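Side-chain contacts in methyl-coenzyme M reductase I beta subunit (Methanosarcina barkeri, PDB 1E6Y), which is a component of the nickel F430 enzyme that reductively cleaves methyl-coenzyme M with coenzyme B, releasing methane and the mixed heterodisulfide in the final step of methanogenesis: residues 29-34 / 211-216; 36-41 / 420-425. All blocks are in the same frame, centred on the assembly; numbering follows the deposited sequence. Where two conformers were deposited one is given.

Interaction 1 (29-34 / 211-216)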
loop_
_atom_site.group_PDB
_atom_site.type_symbol
_atom_site.label_atom_id
_atom_site.label_comp_id
_atom_site.label_asym_id
_atom_site.label_seq_id
_atom_site.Cartn_x
_atom_site.Cartn_y
_atom_site.Cartn_z
ATOM N N ALA E 29 36.396 -8.203 0.073
ATOM C CA ALA E 29 35.989 -9.462 0.689
ATOM C C ALA E 29 35.428 -9.281 2.100
ATOM O O ALA E 29 34.451 -9.931 2.465
ATOM C CB ALA E 29 37.164 -10.439 0.710
ATOM N N ALA E 30 36.029 -8.380 2.877
ATOM C CA ALA E 30 35.572 -8.110 4.243
ATOM C C ALA E 30 34.166 -7.508 4.271
ATOM O O ALA E 30 33.316 -7.936 5.054
ATOM C CB ALA E 30 36.553 -7.184 4.959
ATOM N N ILE E 31 33.920 -6.532 3.403
ATOM C CA ILE E 31 32.595 -5.930 3.289
ATOM C C ILE E 31 31.558 -6.948 2.815
ATOM O O ILE E 31 30.462 -7.027 3.369
ATOM C CB ILE E 31 32.614 -4.715 2.331
ATOM C CG1 ILE E 31 33.447 -3.588 2.950
ATOM C CG2 ILE E 31 31.187 -4.233 2.051
ATOM C CD1 ILE E 31 33.565 -2.361 2.083
ATOM N N GLN E 32 31.937 -7.780 1.848
ATOM C CA GLN E 32 31.044 -8.825 1.352
ATOM C C GLN E 32 30.725 -9.853 2.437
ATOM O O GLN E 32 29.597 -10.334 2.526
ATOM C CB GLN E 32 31.659 -9.510 0.127
ATOM C CG GLN E 32 31.665 -8.624 -1.114
ATOM C CD GLN E 32 32.353 -9.257 -2.310
ATOM O OE1 GLN E 32 32.770 -10.411 -2.270
ATOM N NE2 GLN E 32 32.463 -8.495 -3.394
ATOM N N SER E 33 31.687 -10.096 3.325
ATOM C CA SER E 33 31.488 -10.991 4.462
ATOM C C SER E 33 30.511 -10.388 5.465
ATOM O O SER E 33 29.628 -11.078 5.970
ATOM C CB SER E 33 32.828 -11.288 5.145
ATOM O OG SER E 33 32.646 -12.031 6.341
ATOM N N ILE E 34 30.646 -9.087 5.712
ATOM C CA ILE E 34 29.713 -8.366 6.575
ATOM C C ILE E 34 28.293 -8.381 6.000
ATOM O O ILE E 34 27.334 -8.647 6.720
ATOM C CB ILE E 34 30.180 -6.901 6.803
ATOM C CG1 ILE E 34 31.394 -6.886 7.737
ATOM C CG2 ILE E 34 29.060 -6.063 7.408
ATOM C CD1 ILE E 34 32.094 -5.548 7.811
ATOM N N SER E 211 27.987 1.715 9.510
ATOM C CA SER E 211 26.894 2.366 8.796
ATOM C C SER E 211 27.309 2.775 7.383
ATOM O O SER E 211 26.548 2.599 6.435
ATOM C CB SER E 211 26.413 3.593 9.573
ATOM O OG SER E 211 25.425 4.299 8.844
ATOM N N SER E 212 28.533 3.279 7.247
ATOM C CA SER E 212 29.073 3.663 5.944
ATOM C C SER E 212 29.166 2.456 5.012
ATOM O O SER E 212 28.846 2.549 3.828
ATOM C CB SER E 212 30.457 4.291 6.114
ATOM O OG SER E 212 30.383 5.489 6.869
ATOM N N ILE E 213 29.587 1.323 5.566
ATOM C CA ILE E 213 29.679 0.080 4.810
ATOM C C ILE E 213 28.303 -0.343 4.300
ATOM O O ILE E 213 28.139 -0.622 3.112
ATOM C CB ILE E 213 30.301 -1.038 5.680
ATOM C CG1 ILE E 213 31.791 -0.747 5.890
ATOM C CG2 ILE E 213 30.102 -2.407 5.027
ATOM C CD1 ILE E 213 32.430 -1.558 6.989
ATOM N N TYR E 214 27.298 -0.267 5.169
ATOM C CA TYR E 214 25.932 -0.613 4.785
ATOM C C TYR E 214 25.367 0.392 3.783
ATOM O O TYR E 214 24.803 0.006 2.758
ATOM C CB TYR E 214 25.023 -0.668 6.017
ATOM C CG TYR E 214 25.213 -1.891 6.895
ATOM C CD1 TYR E 214 25.156 -1.781 8.284
ATOM C CD2 TYR E 214 25.355 -3.166 6.338
ATOM C CE1 TYR E 214 25.224 -2.908 9.100
ATOM C CE2 TYR E 214 25.428 -4.299 7.147
ATOM C CZ TYR E 214 25.360 -4.160 8.526
ATOM O OH TYR E 214 25.416 -5.269 9.336
ATOM N N GLU E 215 25.536 1.679 4.078
ATOM C CA GLU E 215 25.008 2.744 3.229
ATOM C C GLU E 215 25.603 2.713 1.829
ATOM O O GLU E 215 24.870 2.755 0.842
ATOM C CB GLU E 215 25.266 4.111 3.866
ATOM C CG GLU E 215 24.234 4.506 4.915
ATOM C CD GLU E 215 22.873 4.798 4.307
ATOM O OE1 GLU E 215 22.068 3.855 4.156
ATOM O OE2 GLU E 215 22.607 5.973 3.988
ATOM N N GLN E 216 26.924 2.603 1.742
ATOM C CA GLN E 216 27.584 2.578 0.441
ATOM C C GLN E 216 27.342 1.280 -0.316
ATOM O O GLN E 216 27.247 1.289 -1.542
ATOM C CB GLN E 216 29.087 2.837 0.587
ATOM C CG GLN E 216 29.427 4.259 1.049
ATOM C CD GLN E 216 28.738 5.342 0.229
ATOM O OE1 GLN E 216 28.505 5.180 -0.971
ATOM N NE2 GLN E 216 28.413 6.455 0.877
#

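Interaction 2 (36-41 / 420-425)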
loop_
_atom_site.group_PDB
_atom_site.type_symbol
_atom_site.label_atom_id
_atom_site.label_comp_id
_atom_site.label_asym_id
_atom_site.label_seq_id
_atom_site.Cartn_x
_atom_site.Cartn_y
_atom_site.Cartn_z
ATOM N N MET E 36 27.069 -10.619 3.749
ATOM C CA MET E 36 26.610 -12.007 3.798
ATOM C C MET E 36 26.137 -12.412 5.196
ATOM O O MET E 36 25.079 -13.025 5.342
ATOM C CB MET E 36 27.723 -12.951 3.334
ATOM C CG MET E 36 27.392 -14.426 3.488
ATOM S SD MET E 36 25.905 -14.947 2.596
ATOM C CE MET E 36 26.520 -14.966 0.913
ATOM N N ASP E 37 26.912 -12.063 6.217
ATOM C CA ASP E 37 26.547 -12.387 7.593
ATOM C C ASP E 37 25.299 -11.636 8.039
ATOM O O ASP E 37 24.477 -12.173 8.778
ATOM C CB ASP E 37 27.709 -12.079 8.541
ATOM C CG ASP E 37 28.825 -13.109 8.453
ATOM O OD1 ASP E 37 28.682 -14.105 7.711
ATOM O OD2 ASP E 37 29.862 -12.909 9.121
ATOM N N THR E 38 25.150 -10.406 7.559
ATOM C CA THR E 38 23.955 -9.614 7.828
ATOM C C THR E 38 22.737 -10.234 7.148
ATOM O O THR E 38 21.667 -10.341 7.748
ATOM C CB THR E 38 24.133 -8.165 7.335
ATOM O OG1 THR E 38 25.254 -7.574 8.004
ATOM C CG2 THR E 38 22.890 -7.336 7.624
ATOM N N LYS E 39 22.922 -10.698 5.915
ATOM C CA LYS E 39 21.840 -11.331 5.173
ATOM C C LYS E 39 21.415 -12.661 5.793
ATOM O O LYS E 39 20.222 -12.936 5.912
ATOM C CB LYS E 39 22.247 -11.555 3.713
ATOM C CG LYS E 39 22.361 -10.276 2.892
ATOM C CD LYS E 39 22.836 -10.567 1.477
ATOM C CE LYS E 39 21.774 -11.293 0.667
ATOM N NZ LYS E 39 22.204 -11.492 -0.747
ATOM N N ARG E 40 22.383 -13.469 6.223
ATOM C CA ARG E 40 22.072 -14.861 6.573
ATOM C C ARG E 40 21.764 -15.071 8.034
ATOM O O ARG E 40 21.454 -16.198 8.455
ATOM C CB ARG E 40 23.261 -15.746 6.149
ATOM C CG ARG E 40 24.441 -15.673 7.110
ATOM C CD ARG E 40 25.670 -16.337 6.494
ATOM N NE ARG E 40 26.843 -16.344 7.344
ATOM C CZ ARG E 40 27.323 -17.309 8.119
ATOM N NH1 ARG E 40 26.731 -18.501 8.205
ATOM N NH2 ARG E 40 28.439 -17.116 8.829
ATOM N N SER E 41 21.785 -14.006 8.830
ATOM C CA SER E 41 21.651 -14.149 10.283
ATOM C C SER E 41 20.397 -13.506 10.869
ATOM O O SER E 41 19.998 -12.415 10.464
ATOM C CB SER E 41 22.877 -13.573 10.989
ATOM O OG SER E 41 24.071 -14.161 10.508
ATOM N N PRO E 420 33.011 -10.183 15.476
ATOM C CA PRO E 420 34.209 -9.335 15.474
ATOM C C PRO E 420 34.248 -8.305 14.347
ATOM O O PRO E 420 34.608 -7.150 14.568
ATOM C CB PRO E 420 35.371 -10.330 15.367
ATOM C CG PRO E 420 34.754 -11.708 15.371
ATOM C CD PRO E 420 33.335 -11.578 15.813
ATOM N N GLU E 421 33.859 -8.725 13.148
ATOM C CA GLU E 421 33.890 -7.857 11.976
ATOM C C GLU E 421 32.807 -6.785 12.022
ATOM O O GLU E 421 32.940 -5.730 11.400
ATOM C CB GLU E 421 33.740 -8.689 10.703
ATOM C CG GLU E 421 34.840 -9.729 10.518
ATOM C CD GLU E 421 34.423 -11.130 10.949
ATOM O OE1 GLU E 421 34.606 -12.069 10.143
ATOM O OE2 GLU E 421 33.928 -11.302 12.087
ATOM N N PHE E 422 31.734 -7.067 12.758
ATOM C CA PHE E 422 30.651 -6.109 12.951
ATOM C C PHE E 422 31.043 -5.036 13.964
ATOM O O PHE E 422 30.797 -3.850 13.741
ATOM C CB PHE E 422 29.381 -6.826 13.425
ATOM C CG PHE E 422 28.609 -7.507 12.325
ATOM C CD1 PHE E 422 29.263 -8.095 11.247
ATOM C CD2 PHE E 422 27.222 -7.592 12.386
ATOM C CE1 PHE E 422 28.547 -8.756 10.248
ATOM C CE2 PHE E 422 26.500 -8.250 11.392
ATOM C CZ PHE E 422 27.165 -8.833 10.322
ATOM N N ARG E 423 31.686 -5.448 15.054
ATOM C CA ARG E 423 32.042 -4.499 16.109
ATOM C C ARG E 423 33.305 -3.722 15.757
ATOM O O ARG E 423 33.486 -2.593 16.231
ATOM C CB ARG E 423 32.177 -5.158 17.472
ATOM C CG ARG E 423 33.317 -6.159 17.588
ATOM C CD ARG E 423 33.747 -6.254 19.059
ATOM N NE ARG E 423 34.748 -7.314 19.152
ATOM C CZ ARG E 423 34.477 -8.589 19.428
ATOM N NH1 ARG E 423 35.471 -9.470 19.468
ATOM N NH2 ARG E 423 33.241 -8.990 19.683
ATOM N N GLU E 424 34.171 -4.297 14.927
ATOM C CA GLU E 424 35.390 -3.605 14.510
ATOM C C GLU E 424 35.562 -3.593 12.995
ATOM O O GLU E 424 36.470 -4.228 12.456
ATOM C CB GLU E 424 36.614 -4.238 15.178
ATOM C CG GLU E 424 36.629 -4.088 16.690
ATOM C CD GLU E 424 37.982 -4.381 17.293
ATOM O OE1 GLU E 424 38.335 -5.573 17.412
ATOM O OE2 GLU E 424 38.687 -3.418 17.666
ATOM N N PRO E 425 34.700 -2.843 12.287
ATOM C CA PRO E 425 34.590 -2.936 10.828
ATOM C C PRO E 425 35.778 -2.346 10.073
ATOM O O PRO E 425 36.101 -2.806 8.981
ATOM C CB PRO E 425 33.290 -2.194 10.521
ATOM C CG PRO E 425 33.148 -1.226 11.644
ATOM C CD PRO E 425 33.668 -1.952 12.854
#

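Interaction 1 (29-34 / 211-216)
I213 meets both isoleucines of 29-34, its two branches dividing the work: the CG2 methyl goes to I31 and the end of the longer branch to I34. The I31 and I213 side chains cross at a slant and touch methyl to methyl, CG2 of I31 lying 3.7 Å from CG2 of I213. On both residues the longer CG1 arm lies beside the backbone N (chi1 -67° for I31, -71° for I213), which puts the CG2 methyl anti to that N. I34 stands at roughly a right angle to I213, and its CD1 comes within 4.1 Å of CD1 of I213. The other branch of I34 turns to the next residue of 211-216: its CG2 methyl approaches Y214 at CE2, 4.0 Å away, meeting the ring obliquely beside the phenol oxygen. I34 is thus shared, one branch to an aliphatic neighbour and one to an aromatic one. The axes of 29-34 and 211-216 cross almost perpendicularly, at -86°, 10.7 Å apart at closest approach; the nearest backbone pair is I31 with I213, CA to CA 6.9 Å. V429 of helix 425-429 packs against both I31 and I213, and P425 adds to the cover over I213. The Y214 hydroxyl is hydrogen-bonded to T38 OG1, one helical turn beyond I34, which ties down the far end of the ring. All four touching residues are buried, and what joins them across the two segments is apolar: the hold between these helices rests on the fit of isoleucine methyls against each other and against the tyrosine ring, while the tyrosine OH at its margin is satisfied by the threonine.

Interaction 2 (36-41 / 420-425)
F422 pushes the end of its ring between D37 and T38, and the van der Waals part of the contact rests on this one aromatic. CB of D37 lies 3.7 Å from CZ of F422, while T38 OG1 is closer, 3.3 Å from the same CZ; both approach the ring obliquely. With CG of F422 anti to its carbonyl carbon (chi1 -79°), the ring reaches out to helix 29-40, and the backbone N of T38 lies in the ring plane, at its edge. I174 and Y214 also touch the phenyl group. The pairing joins the C-terminal end of helix 29-40, just before strand 41-45 of the four-stranded antiparallel sheet, to the short helix 420-423 near the end of the chain.

A salt bridge and a hydrogen bond lie within 36-41. In the salt bridge R40 grips D37 side-on, NE and NH2 both going to OD1 from the same face of the carboxylate; the NE bond is the straighter, 2.9 Å at 164°, against 139° for NH2. With an alanine here in place of D37, R40 would probably lose its charged mate at NE and NH2 and be held by NH1 alone, through S112 O and D96 O. S41 OG donates to a lone pair of the D37 carbonyl O at 2.7 Å. T38 OG1, besides touching the ring, is hydrogen-bonded to I34 O.

In the fold
Interactions 1 and 2 lie side by side, their centres about 9 Å apart, and share helix 29-40: its first half crosses helix 204-221 and its last turns face helix 420-423. Along the chain the order is 29-34, 36-41, 211-216, 420-425, so the two contacts interleave. Each ties a segment of the N-terminal domain to one of the C-terminal domain, making helix 29-40 a joint between parts of sequence far apart. They also touch directly, where CD1 of I213 lies 3.7 Å from CB of P425 and the I34 carbonyl approaches the F422 ring. Both belong to the buried interior, away from the coenzyme-binding sites.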